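Local coordinates for shikimate dehydrogenase (NADP(+)) (Thermotoga maritima, PDB 3U62), which probably catalyses the reversible NADPH-linked reduction of 3-dehydroshikimate to shikimate in the chorismate pathway, at residues A[133-141]-A[152-163]. Numbering follows the deposited sequence.
Sequences KDIWVVNRT and VKIFSLDQLDEV. With SO4 (sulfate ion), chain E; SO4 (sulfate ion), chain D.
V138 is the bump that fits the hollow between strand 153-156 and the start of helix 160-165. Its two methyls split the work. CG1 sits against the CA of L157, and it lies 3.9 Å from CD1 of L160. CG2 slides past CG2 of V163 at 3.6 Å, the two side chains pointing opposite ways. W136 lies on the same face of the sheet as V138. With CG anti to its carbonyl carbon (chi1 -55°), the indole is placed where the edge of F155 meets the face of its five-membered ring in a T-shaped stack, planes at 77°. The alkyl chain of K153 runs alongside the indole, and V163 O lies at the ring edge, 3.3 Å from CZ3 of W136. Were W136 an alanine, the F155 edge would probably lose its aromatic face and a gap would open beside V163. CG1 of V163 covers one face of the F155 ring.

Strands 135-139 and 153-156 are the parallel pair of a beta-alpha-beta unit in the Rossmann-type, NADP-binding domain, and 153-156 is an outermost strand of the sheet within this chain. Four backbone bonds join them, among them F155 N to V137 O at 2.7 Å. On the other face, V152 meets I135 through CG1 and V137 through CG2. Helix 118-129 packs over these three side chains. Past the pairing, a water bridges N139 O and L157 N.

Residues N139 to T141 hold a sulfate, probably from the crystallisation liquor, at the predicted NADP(+) site. O2 of this ion takes bonds from N139 ND2, T141 N and T141 OG1. R140 bends at chi3 (-64°), which brings NE to O3 of the same sulfate at 2.9 Å. Its NH2 reaches O3 of a second sulfate, while CG of R140 lies beside CD2 of L157.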
loop_
_atom_site.group_PDB
_atom_site.type_symbol
_atom_site.label_atom_id
_atom_site.label_comp_id
_atom_site.label_asym_id
_atom_site.label_seq_id
_atom_site.Cartn_x
_atom_site.Cartn_y
_atom_site.Cartn_z
ATOM N N LYS A 133 -10.944 -16.131 -3.316
ATOM C CA LYS A 133 -12.399 -16.001 -3.346
ATOM C C LYS A 133 -12.996 -15.516 -2.026
ATOM O O LYS A 133 -13.860 -14.637 -2.014
ATOM C CB LYS A 133 -13.042 -17.335 -3.738
ATOM C CG LYS A 133 -12.812 -17.755 -5.186
ATOM C CD LYS A 133 -13.426 -19.122 -5.469
ATOM C CE LYS A 133 -14.948 -19.053 -5.532
ATOM N NZ LYS A 133 -15.574 -20.379 -5.287
ATOM N N ASP A 134 -12.530 -16.095 -0.921
ATOM C CA ASP A 134 -13.120 -15.845 0.390
ATOM C C ASP A 134 -12.369 -14.732 1.116
ATOM O O ASP A 134 -11.372 -14.982 1.802
ATOM C CB ASP A 134 -13.116 -17.137 1.213
ATOM C CG ASP A 134 -14.256 -17.205 2.217
ATOM O OD1 ASP A 134 -15.032 -16.231 2.332
ATOM O OD2 ASP A 134 -14.376 -18.245 2.897
ATOM N N ILE A 135 -12.852 -13.503 0.950
ATOM C CA ILE A 135 -12.207 -12.327 1.529
ATOM C C ILE A 135 -13.136 -11.639 2.526
ATOM O O ILE A 135 -14.269 -11.278 2.193
ATOM C CB ILE A 135 -11.742 -11.321 0.439
ATOM C CG1 ILE A 135 -10.819 -12.011 -0.572
ATOM C CG2 ILE A 135 -11.030 -10.121 1.076
ATOM C CD1 ILE A 135 -10.661 -11.275 -1.894
ATOM N N TRP A 136 -12.642 -11.474 3.750
ATOM C CA TRP A 136 -13.392 -10.832 4.821
ATOM C C TRP A 136 -12.715 -9.531 5.220
ATOM O O TRP A 136 -11.588 -9.533 5.719
ATOM C CB TRP A 136 -13.498 -11.751 6.042
ATOM C CG TRP A 136 -14.080 -13.112 5.771
ATOM C CD1 TRP A 136 -14.907 -13.467 4.739
ATOM C CD2 TRP A 136 -13.908 -14.291 6.568
ATOM N NE1 TRP A 136 -15.240 -14.795 4.834
ATOM C CE2 TRP A 136 -14.644 -15.326 5.947
ATOM C CE3 TRP A 136 -13.195 -14.576 7.742
ATOM C CZ2 TRP A 136 -14.692 -16.625 6.463
ATOM C CZ3 TRP A 136 -13.242 -15.870 8.254
ATOM C CH2 TRP A 136 -13.988 -16.877 7.614
ATOM N N VAL A 137 -13.407 -8.423 4.990
ATOM C CA VAL A 137 -12.903 -7.109 5.364
ATOM C C VAL A 137 -13.359 -6.772 6.780
ATOM O O VAL A 137 -14.535 -6.919 7.116
ATOM C CB VAL A 137 -13.363 -6.016 4.367
ATOM C CG1 VAL A 137 -12.967 -4.623 4.850
ATOM C CG2 VAL A 137 -12.786 -6.278 2.985
ATOM N N VAL A 138 -12.412 -6.340 7.607
ATOM C CA VAL A 138 -12.703 -5.871 8.955
ATOM C C VAL A 138 -12.231 -4.426 9.044
ATOM O O VAL A 138 -11.032 -4.157 8.954
ATOM C CB VAL A 138 -11.997 -6.738 10.027
ATOM C CG1 VAL A 138 -12.315 -6.236 11.426
ATOM C CG2 VAL A 138 -12.403 -8.195 9.889
ATOM N N ASN A 139 -13.168 -3.496 9.197
ATOM C CA ASN A 139 -12.811 -2.078 9.203
ATOM C C ASN A 139 -13.500 -1.246 10.286
ATOM O O ASN A 139 -14.345 -1.747 11.034
ATOM C CB ASN A 139 -13.001 -1.462 7.809
ATOM C CG ASN A 139 -14.433 -1.043 7.539
ATOM O OD1 ASN A 139 -15.369 -1.833 7.680
ATOM N ND2 ASN A 139 -14.612 0.212 7.140
ATOM N N ARG A 140 -13.131 0.031 10.349
ATOM C CA ARG A 140 -13.533 0.908 11.443
ATOM C C ARG A 140 -14.645 1.887 11.076
ATOM O O ARG A 140 -15.554 2.116 11.879
ATOM C CB ARG A 140 -12.319 1.677 11.976
ATOM C CG ARG A 140 -11.253 0.794 12.617
ATOM C CD ARG A 140 -9.909 1.509 12.715
ATOM N NE ARG A 140 -9.354 1.820 11.395
ATOM C CZ ARG A 140 -8.222 2.492 11.187
ATOM N NH1 ARG A 140 -7.502 2.935 12.210
ATOM N NH2 ARG A 140 -7.810 2.722 9.947
ATOM N N THR A 141 -14.585 2.453 9.870
ATOM C CA THR A 141 -15.490 3.544 9.497
ATOM C C THR A 141 -16.600 3.112 8.542
ATOM O O THR A 141 -16.372 2.320 7.619
ATOM C CB THR A 141 -14.729 4.744 8.876
ATOM O OG1 THR A 141 -14.183 4.368 7.605
ATOM C CG2 THR A 141 -13.595 5.205 9.782
ATOM N N VAL A 152 -16.835 -9.012 -1.171
ATOM C CA VAL A 152 -16.255 -9.332 0.128
ATOM C C VAL A 152 -17.344 -9.359 1.198
ATOM O O VAL A 152 -18.444 -8.841 0.986
ATOM C CB VAL A 152 -15.157 -8.302 0.534
ATOM C CG1 VAL A 152 -13.986 -8.336 -0.443
ATOM C CG2 VAL A 152 -15.735 -6.885 0.638
ATOM N N LYS A 153 -17.043 -9.974 2.338
ATOM C CA LYS A 153 -17.880 -9.827 3.523
ATOM C C LYS A 153 -17.266 -8.740 4.395
ATOM O O LYS A 153 -16.042 -8.584 4.426
ATOM C CB LYS A 153 -17.995 -11.148 4.285
ATOM C CG LYS A 153 -18.759 -12.222 3.524
ATOM C CD LYS A 153 -18.963 -13.470 4.358
ATOM C CE LYS A 153 -19.762 -14.515 3.589
ATOM N NZ LYS A 153 -20.062 -15.716 4.418
ATOM N N ILE A 154 -18.111 -7.982 5.089
ATOM C CA ILE A 154 -17.640 -6.837 5.869
ATOM C C ILE A 154 -18.030 -6.962 7.343
ATOM O O ILE A 154 -19.190 -7.219 7.674
ATOM C CB ILE A 154 -18.130 -5.489 5.265
ATOM C CG1 ILE A 154 -17.697 -5.370 3.796
ATOM C CG2 ILE A 154 -17.573 -4.301 6.064
ATOM C CD1 ILE A 154 -18.468 -4.337 2.988
ATOM N N PHE A 155 -17.037 -6.779 8.213
ATOM C CA PHE A 155 -17.202 -6.898 9.658
ATOM C C PHE A 155 -16.618 -5.671 10.356
ATOM O O PHE A 155 -15.780 -4.968 9.787
ATOM C CB PHE A 155 -16.502 -8.162 10.170
ATOM C CG PHE A 155 -16.966 -9.428 9.505
ATOM C CD1 PHE A 155 -16.251 -9.974 8.442
ATOM C CD2 PHE A 155 -18.118 -10.077 9.941
ATOM C CE1 PHE A 155 -16.677 -11.145 7.822
ATOM C CE2 PHE A 155 -18.553 -11.248 9.328
ATOM C CZ PHE A 155 -17.830 -11.785 8.266
ATOM N N SER A 156 -17.066 -5.416 11.582
ATOM C CA SER A 156 -16.520 -4.327 12.392
ATOM C C SER A 156 -15.305 -4.804 13.188
ATOM O O SER A 156 -15.102 -6.009 13.355
ATOM C CB SER A 156 -17.595 -3.743 13.311
ATOM O OG SER A 156 -18.308 -4.769 13.984
ATOM N N LEU A 157 -14.504 -3.858 13.680
ATOM C CA LEU A 157 -13.226 -4.174 14.328
ATOM C C LEU A 157 -13.358 -4.999 15.613
ATOM O O LEU A 157 -12.422 -5.718 15.987
ATOM C CB LEU A 157 -12.412 -2.898 14.586
ATOM C CG LEU A 157 -10.902 -3.044 14.807
ATOM C CD1 LEU A 157 -10.164 -3.384 13.516
ATOM C CD2 LEU A 157 -10.324 -1.786 15.439
ATOM N N ASP A 158 -14.509 -4.901 16.281
ATOM C CA ASP A 158 -14.770 -5.725 17.470
ATOM C C ASP A 158 -14.899 -7.212 17.122
ATOM O O ASP A 158 -14.778 -8.073 17.997
ATOM C CB ASP A 158 -16.027 -5.247 18.199
ATOM C CG ASP A 158 -17.249 -5.225 17.304
ATOM O OD1 ASP A 158 -17.297 -4.378 16.391
ATOM O OD2 ASP A 158 -18.164 -6.046 17.523
ATOM N N GLN A 159 -15.139 -7.500 15.844
ATOM C CA GLN A 159 -15.280 -8.875 15.370
ATOM C C GLN A 159 -13.957 -9.459 14.875
ATOM O O GLN A 159 -13.897 -10.640 14.523
ATOM C CB GLN A 159 -16.330 -8.953 14.256
ATOM C CG GLN A 159 -17.725 -8.516 14.674
ATOM C CD GLN A 159 -18.709 -8.544 13.522
ATOM O OE1 GLN A 159 -18.667 -7.695 12.632
ATOM N NE2 GLN A 159 -19.612 -9.517 13.543
ATOM N N LEU A 160 -12.903 -8.639 14.859
ATOM C CA LEU A 160 -11.605 -9.048 14.306
ATOM C C LEU A 160 -11.078 -10.348 14.910
ATOM O O LEU A 160 -10.691 -11.264 14.184
ATOM C CB LEU A 160 -10.556 -7.935 14.446
ATOM C CG LEU A 160 -9.167 -8.225 13.855
ATOM C CD1 LEU A 160 -9.239 -8.368 12.335
ATOM C CD2 LEU A 160 -8.187 -7.124 14.229
ATOM N N ASP A 161 -11.076 -10.417 16.238
ATOM C CA ASP A 161 -10.560 -11.574 16.958
ATOM C C ASP A 161 -11.267 -12.877 16.563
ATOM O O ASP A 161 -10.609 -13.890 16.310
ATOM C CB ASP A 161 -10.656 -11.331 18.467
ATOM C CG ASP A 161 -9.908 -12.368 19.280
ATOM O OD1 ASP A 161 -10.322 -12.627 20.429
ATOM O OD2 ASP A 161 -8.905 -12.929 18.778
ATOM N N GLU A 162 -12.599 -12.838 16.503
ATOM C CA GLU A 162 -13.400 -14.006 16.124
ATOM C C GLU A 162 -13.194 -14.408 14.669
ATOM O O GLU A 162 -13.105 -15.602 14.362
ATOM C CB GLU A 162 -14.889 -13.741 16.332
ATOM C CG GLU A 162 -15.330 -13.558 17.766
ATOM C CD GLU A 162 -16.644 -12.792 17.845
ATOM O OE1 GLU A 162 -17.644 -13.203 17.197
ATOM O OE2 GLU A 162 -16.682 -11.770 18.562
ATOM N N VAL A 163 -13.135 -13.421 13.774
ATOM C CA VAL A 163 -13.047 -13.712 12.341
ATOM C C VAL A 163 -11.670 -14.247 11.931
ATOM O O VAL A 163 -11.577 -15.111 11.054
ATOM C CB VAL A 163 -13.480 -12.517 11.431
ATOM C CG1 VAL A 163 -14.935 -12.131 11.693
ATOM C CG2 VAL A 163 -12.557 -11.320 11.601
HETATM S S SO4 E . -10.981 1.925 8.075
HETATM O O1 SO4 E . -10.574 3.181 8.699
HETATM O O2 SO4 E . -12.411 1.975 7.769
HETATM O O3 SO4 E . -10.725 0.820 8.993
HETATM O O4 SO4 E . -10.221 1.721 6.845
HETATM S S SO4 D . -5.193 4.693 7.710
HETATM O O1 SO4 D . -5.127 6.091 8.134
HETATM O O2 SO4 D . -6.331 4.502 6.810
HETATM O O3 SO4 D . -5.352 3.836 8.881
HETATM O O4 SO4 D . -3.964 4.339 7.008
HETATM O O HOH W 1 -15.217 -1.256 13.609
#